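Local structure of putative acyl-CoA dehydrogenase (Burkholderia xenovorans, 5JSC) at residues A346-V354 / T366-E374. The protein belongs to the acyl-CoA dehydrogenase family of flavoproteins, binds flavin-adenine dinucleotide and assembles from four chains. Sequence-based numbering, arbitrary orientation.
Sequences AQQVIDAAV and TAVEMLYRE
Ile350 presses its CG2 methyl against the facing helix, 3.4 Å from Tyr372 N and 3.7 Å from Leu371 CB. With chi1 at -71°, CG2 is anti to the backbone N and CG1 beside it, turning both branches to that helix; CD1 reaches Leu371 O at 3.8 Å, and the Ile350 and Leu371 side chains cross at roughly a right angle. One turn on, Val354 CG2 sits 3.6 Å from Val368 O and meets Tyr372 CB, and Ala353 CB touches Val368 CG1 at 3.9 Å. These van der Waals contacts join helices 332-356 and 367-376 of the C-terminal acyl-CoA dehydrogenase domain, whose segments 346-354 and 367-374 run roughly antiparallel (149°), axes 9.0 Å apart at closest; Val354's side chain is about 8 Å from a bound FAD. Around Tyr372, Asp351 runs alongside the ring, OD1 4.1 Å from CE1, carboxylate turned 41° from the ring plane, and salt-bridges Arg376 and Arg379 of the second subunit. Tyr372 OH donates to Tyr372 O and accepts from Gln347 NE2 of that subunit; within the first chain, Gln347 OE1 accepts from Arg379 NH1. Arg373 grips Glu369 side-on through NE and NH2; Thr366 N-caps helix 367-376, OG1 accepting a weak bond from Glu369 N.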
loop_
_atom_site.group_PDB
_atom_site.type_symbol
_atom_site.label_atom_id
_atom_site.label_comp_id
_atom_site.label_asym_id
_atom_site.label_seq_id
_atom_site.Cartn_x
_atom_site.Cartn_y
_atom_site.Cartn_z
ATOM N N ALA C 346 -6.940 -4.122 -11.402
ATOM C CA ALA C 346 -6.524 -4.037 -12.798
ATOM C C ALA C 346 -5.697 -2.788 -13.047
ATOM O O ALA C 346 -4.737 -2.819 -13.824
ATOM C CB ALA C 346 -7.734 -4.054 -13.727
ATOM N N GLN C 347 -6.038 -1.682 -12.382
ATOM C CA GLN C 347 -5.214 -0.479 -12.487
ATOM C C GLN C 347 -3.780 -0.785 -12.096
ATOM O O GLN C 347 -2.836 -0.390 -12.791
ATOM C CB GLN C 347 -5.789 0.625 -11.594
ATOM C CG GLN C 347 -4.979 1.937 -11.624
ATOM C CD GLN C 347 -5.369 2.842 -12.777
ATOM O OE1 GLN C 347 -6.554 3.103 -13.003
ATOM N NE2 GLN C 347 -4.371 3.316 -13.534
ATOM N N GLN C 348 -3.603 -1.503 -10.983
ATOM C CA GLN C 348 -2.264 -1.829 -10.502
ATOM C C GLN C 348 -1.541 -2.762 -11.457
ATOM O O GLN C 348 -0.338 -2.601 -11.693
ATOM C CB GLN C 348 -2.351 -2.466 -9.117
ATOM C CG GLN C 348 -2.892 -1.529 -8.063
ATOM C CD GLN C 348 -3.177 -2.252 -6.766
ATOM O OE1 GLN C 348 -3.354 -3.475 -6.748
ATOM N NE2 GLN C 348 -3.218 -1.504 -5.670
ATOM N N VAL C 349 -2.245 -3.774 -11.975
ATOM C CA VAL C 349 -1.631 -4.724 -12.901
ATOM C C VAL C 349 -1.172 -4.008 -14.161
ATOM O O VAL C 349 -0.051 -4.211 -14.647
ATOM C CB VAL C 349 -2.626 -5.850 -13.233
ATOM C CG1 VAL C 349 -2.054 -6.767 -14.315
ATOM C CG2 VAL C 349 -2.943 -6.631 -11.962
ATOM N N ILE C 350 -2.053 -3.183 -14.723
ATOM C CA ILE C 350 -1.742 -2.446 -15.938
ATOM C C ILE C 350 -0.582 -1.493 -15.697
ATOM O O ILE C 350 0.338 -1.391 -16.517
ATOM C CB ILE C 350 -3.009 -1.721 -16.430
ATOM C CG1 ILE C 350 -4.001 -2.758 -16.972
ATOM C CG2 ILE C 350 -2.671 -0.683 -17.478
ATOM C CD1 ILE C 350 -5.417 -2.214 -17.122
ATOM N N ASP C 351 -0.589 -0.806 -14.554
ATOM C CA ASP C 351 0.495 0.118 -14.236
ATOM C C ASP C 351 1.829 -0.603 -14.164
ATOM O O ASP C 351 2.855 -0.080 -14.633
ATOM C CB ASP C 351 0.197 0.823 -12.917
ATOM C CG ASP C 351 1.200 1.880 -12.590
ATOM O OD1 ASP C 351 1.082 2.986 -13.156
ATOM O OD2 ASP C 351 2.097 1.600 -11.759
ATOM N N ALA C 352 1.836 -1.804 -13.579
ATOM C CA ALA C 352 3.058 -2.595 -13.502
ATOM C C ALA C 352 3.521 -3.029 -14.888
ATOM O O ALA C 352 4.724 -3.027 -15.171
ATOM C CB ALA C 352 2.838 -3.813 -12.603
ATOM N N ALA C 353 2.582 -3.404 -15.768
ATOM C CA ALA C 353 2.960 -3.791 -17.125
ATOM C C ALA C 353 3.557 -2.617 -17.903
ATOM O O ALA C 353 4.518 -2.796 -18.667
ATOM C CB ALA C 353 1.750 -4.381 -17.866
ATOM N N VAL C 354 2.992 -1.416 -17.744
ATOM C CA VAL C 354 3.603 -0.222 -18.329
ATOM C C VAL C 354 5.051 -0.093 -17.872
ATOM O O VAL C 354 5.965 0.125 -18.679
ATOM C CB VAL C 354 2.792 1.035 -17.960
ATOM C CG1 VAL C 354 3.576 2.293 -18.330
ATOM C CG2 VAL C 354 1.451 1.018 -18.667
ATOM N N THR C 366 0.675 1.373 -28.099
ATOM C CA THR C 366 1.079 0.064 -27.602
ATOM C C THR C 366 -0.019 -0.491 -26.706
ATOM O O THR C 366 -0.828 0.251 -26.138
ATOM C CB THR C 366 2.384 0.140 -26.814
ATOM O OG1 THR C 366 2.166 0.923 -25.636
ATOM C CG2 THR C 366 3.486 0.781 -27.649
ATOM N N ALA C 367 -0.036 -1.816 -26.566
ATOM C CA ALA C 367 -1.100 -2.451 -25.795
ATOM C C ALA C 367 -1.166 -1.898 -24.376
ATOM O O ALA C 367 -2.248 -1.550 -23.884
ATOM C CB ALA C 367 -0.910 -3.970 -25.786
ATOM N N VAL C 368 -0.017 -1.776 -23.703
ATOM C CA VAL C 368 -0.081 -1.375 -22.300
ATOM C C VAL C 368 -0.413 0.110 -22.166
ATOM O O VAL C 368 -1.073 0.508 -21.200
ATOM C CB VAL C 368 1.215 -1.744 -21.545
ATOM C CG1 VAL C 368 1.428 -3.259 -21.563
ATOM C CG2 VAL C 368 2.438 -0.995 -22.099
ATOM N N GLU C 369 0.011 0.950 -23.120
ATOM C CA GLU C 369 -0.367 2.362 -23.065
ATOM C C GLU C 369 -1.869 2.521 -23.233
ATOM O O GLU C 369 -2.503 3.334 -22.547
ATOM C CB GLU C 369 0.381 3.153 -24.141
ATOM C CG GLU C 369 0.188 4.666 -24.087
ATOM C CD GLU C 369 -1.033 5.163 -24.845
ATOM O OE1 GLU C 369 -1.572 4.438 -25.711
ATOM O OE2 GLU C 369 -1.443 6.311 -24.589
ATOM N N MET C 370 -2.461 1.740 -24.136
ATOM C CA MET C 370 -3.905 1.795 -24.315
ATOM C C MET C 370 -4.629 1.319 -23.065
ATOM O O MET C 370 -5.651 1.896 -22.676
ATOM C CB MET C 370 -4.308 0.954 -25.524
ATOM C CG MET C 370 -3.739 1.509 -26.815
ATOM S SD MET C 370 -4.307 0.672 -28.289
ATOM C CE MET C 370 -3.690 -0.970 -28.016
ATOM N N LEU C 371 -4.119 0.260 -22.426
ATOM C CA LEU C 371 -4.756 -0.256 -21.219
ATOM C C LEU C 371 -4.681 0.751 -20.078
ATOM O O LEU C 371 -5.620 0.862 -19.282
ATOM C CB LEU C 371 -4.115 -1.581 -20.816
ATOM C CG LEU C 371 -4.436 -2.740 -21.767
ATOM C CD1 LEU C 371 -3.447 -3.885 -21.573
ATOM C CD2 LEU C 371 -5.866 -3.234 -21.553
ATOM N N TYR C 372 -3.569 1.487 -19.985
ATOM C CA TYR C 372 -3.429 2.519 -18.964
ATOM C C TYR C 372 -4.514 3.580 -19.100
ATOM O O TYR C 372 -5.026 4.095 -18.094
ATOM C CB TYR C 372 -2.032 3.136 -19.071
ATOM C CG TYR C 372 -1.766 4.279 -18.112
ATOM C CD1 TYR C 372 -1.451 4.039 -16.773
ATOM C CD2 TYR C 372 -1.805 5.603 -18.556
ATOM C CE1 TYR C 372 -1.180 5.104 -15.888
ATOM C CE2 TYR C 372 -1.528 6.660 -17.693
ATOM C CZ TYR C 372 -1.228 6.407 -16.361
ATOM O OH TYR C 372 -0.966 7.453 -15.505
ATOM N N ARG C 373 -4.884 3.922 -20.335
ATOM C CA ARG C 373 -6.000 4.846 -20.536
ATOM C C ARG C 373 -7.346 4.167 -20.325
ATOM O O ARG C 373 -8.249 4.754 -19.720
ATOM C CB ARG C 373 -5.922 5.472 -21.928
ATOM C CG ARG C 373 -4.703 6.391 -22.058
ATOM C CD ARG C 373 -4.706 7.194 -23.342
ATOM N NE ARG C 373 -4.234 6.389 -24.448
ATOM C CZ ARG C 373 -5.012 5.884 -25.394
ATOM N NH1 ARG C 373 -6.319 6.127 -25.394
ATOM N NH2 ARG C 373 -4.474 5.148 -26.356
ATOM N N GLU C 374 -7.488 2.928 -20.798
ATOM C CA GLU C 374 -8.789 2.266 -20.784
ATOM C C GLU C 374 -9.278 1.994 -19.365
ATOM O O GLU C 374 -10.480 2.097 -19.086
ATOM C CB GLU C 374 -8.694 0.957 -21.565
ATOM C CG GLU C 374 -10.030 0.304 -21.811
ATOM C CD GLU C 374 -10.771 0.960 -22.958
ATOM O OE1 GLU C 374 -10.227 0.978 -24.085
ATOM O OE2 GLU C 374 -11.883 1.472 -22.731
#